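Local coordinates for protein aminotransferase (Helicobacter pylori, PDB 2FNU) that transfers an amino group from glutamate to a UDP-linked 4-keto sugar, the second step in making pseudaminic acid for flagellin modification, at residues B[134-139]-B[161-166]. Numbering follows the deposited sequence.
Sequences SVEVES and SEYQNK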
# COMPACT_ATOMS: atom_id res chain seq x y z
N SER B 134 -21.11 12.72 11.19
CA SER B 134 -21.78 11.43 10.99
C SER B 134 -23.02 11.59 10.13
O SER B 134 -23.81 12.54 10.31
CB SER B 134 -22.19 10.82 12.34
OG SER B 134 -22.89 9.60 12.14
N VAL B 135 -23.22 10.64 9.21
CA VAL B 135 -24.50 10.53 8.52
C VAL B 135 -25.59 10.10 9.49
O VAL B 135 -25.32 9.83 10.67
CB VAL B 135 -24.41 9.52 7.37
CG1 VAL B 135 -23.25 9.90 6.43
CG2 VAL B 135 -24.22 8.09 7.91
N GLU B 136 -26.83 10.05 8.99
CA GLU B 136 -27.96 9.64 9.81
C GLU B 136 -27.98 8.13 9.94
O GLU B 136 -28.67 7.40 9.20
CB GLU B 136 -29.26 10.20 9.21
CG GLU B 136 -29.45 11.67 9.52
CD GLU B 136 -29.52 11.92 11.02
OE1 GLU B 136 -28.72 12.71 11.53
OE2 GLU B 136 -30.34 11.26 11.69
N VAL B 137 -27.17 7.66 10.89
CA VAL B 137 -26.85 6.25 11.00
C VAL B 137 -28.08 5.35 11.23
O VAL B 137 -28.19 4.29 10.60
CB VAL B 137 -25.78 6.04 12.11
CG1 VAL B 137 -25.83 4.63 12.67
CG2 VAL B 137 -24.38 6.39 11.56
N GLU B 138 -28.99 5.75 12.11
CA GLU B 138 -30.11 4.86 12.44
C GLU B 138 -31.00 4.63 11.22
O GLU B 138 -31.40 3.50 10.93
CB GLU B 138 -30.93 5.42 13.59
CG GLU B 138 -31.93 4.42 14.16
CD GLU B 138 -32.50 4.87 15.50
OE1 GLU B 138 -33.65 4.46 15.81
OE2 GLU B 138 -31.81 5.61 16.25
N SER B 139 -31.25 5.71 10.49
CA SER B 139 -32.03 5.62 9.26
C SER B 139 -31.42 4.64 8.25
O SER B 139 -32.13 3.78 7.69
CB SER B 139 -32.17 7.02 8.65
OG SER B 139 -32.97 6.96 7.49
N SER B 161 -15.37 11.27 15.65
CA SER B 161 -16.74 11.77 15.49
C SER B 161 -17.74 10.86 16.20
O SER B 161 -17.47 9.67 16.38
CB SER B 161 -17.12 11.88 14.01
OG SER B 161 -16.25 12.79 13.36
N GLU B 162 -18.89 11.45 16.56
CA GLU B 162 -19.94 10.74 17.30
C GLU B 162 -21.31 10.84 16.63
O GLU B 162 -21.60 11.76 15.85
CB GLU B 162 -20.04 11.29 18.73
CG GLU B 162 -18.77 11.00 19.53
CD GLU B 162 -18.80 11.54 20.96
OE1 GLU B 162 -19.85 12.05 21.43
OE2 GLU B 162 -17.74 11.47 21.62
N TYR B 163 -22.16 9.88 16.98
CA TYR B 163 -23.57 9.93 16.62
C TYR B 163 -24.29 9.49 17.89
O TYR B 163 -24.01 8.42 18.44
CB TYR B 163 -23.84 8.96 15.48
CG TYR B 163 -25.31 8.82 15.15
CD1 TYR B 163 -26.08 7.79 15.71
CD2 TYR B 163 -25.94 9.69 14.26
CE1 TYR B 163 -27.43 7.64 15.40
CE2 TYR B 163 -27.31 9.55 13.95
CZ TYR B 163 -28.03 8.52 14.52
OH TYR B 163 -29.36 8.35 14.22
N GLN B 164 -25.19 10.35 18.38
CA GLN B 164 -25.91 10.07 19.62
C GLN B 164 -24.94 9.65 20.74
O GLN B 164 -25.16 8.67 21.46
CB GLN B 164 -27.06 9.09 19.38
CG GLN B 164 -28.15 9.71 18.50
CD GLN B 164 -29.26 8.74 18.13
OE1 GLN B 164 -29.32 7.61 18.64
NE2 GLN B 164 -30.15 9.18 17.24
N ASN B 165 -23.87 10.43 20.89
CA ASN B 165 -22.89 10.22 21.97
C ASN B 165 -22.10 8.92 21.90
O ASN B 165 -21.51 8.49 22.89
CB ASN B 165 -23.55 10.38 23.35
CG ASN B 165 -24.25 11.70 23.49
OD1 ASN B 165 -25.48 11.76 23.50
ND2 ASN B 165 -23.49 12.77 23.51
N LYS B 166 -22.08 8.32 20.71
CA LYS B 166 -21.32 7.09 20.48
C LYS B 166 -20.37 7.28 19.31
O LYS B 166 -20.73 7.84 18.28
CB LYS B 166 -22.28 5.94 20.17
CG LYS B 166 -23.17 5.61 21.40
CD LYS B 166 -24.32 4.67 21.09
CE LYS B 166 -25.35 5.31 20.20
NZ LYS B 166 -26.63 4.50 20.11
O HOH W 1 -20.88 13.62 13.98
O HOH W 2 -30.80 8.40 11.80
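Tyr163, on the first strand of a beta hairpin with a two-residue loop, lies against the N-terminal turn of helix 137-146 in this DegT/DnrJ/EryC1-family aminotransferase, an example of an aromatic ring and a shared water joining a hairpin to a helix start. Residues 163-166 form a type I' turn, closed by bonds in both directions between the backbones of Tyr163 and Lys166. With CG anti to the backbone N (chi1 173°), the tyrosine ring reaches from the hairpin to the helix. Val137 sets its CB almost on the ring normal, 3.9 Å from the Tyr163 centroid, a CH-pi contact by the branch carbon over the centre of one face. Over the opposite face, near the rim, lies CG of Gln164 at 3.8 Å above the plane. Val135 O approaches the ring obliquely, 3.6 Å from Tyr163 CD2.

The phenol end packs against aliphatic Glu138 CB, and a water lies 2.8 Å from Tyr163 OH. That water donates to Glu136 OE2 and accepts from Ser139 N at 3.0 Å, thereby linking the ring to the N-cap residue and a first-turn amide. Glu136 gets its carboxylate there by bending at chi2 (-61°). At the other end, Ser134 OG sits 3.5 Å from Tyr163 CB while donating to Val135 O, in the carbonyl plane and on a lone pair. A second water bridges Ser134 N to Glu162 O.

Glu138 turns its carboxylate to Lys142, one helical turn on, in a salt bridge. Beyond the contact, Val137 also packs on Phe171, Asp279 accepts from the turn amides of Gln164 and Asn165, and the helix leads into strand 150-154 of the central mixed sheet.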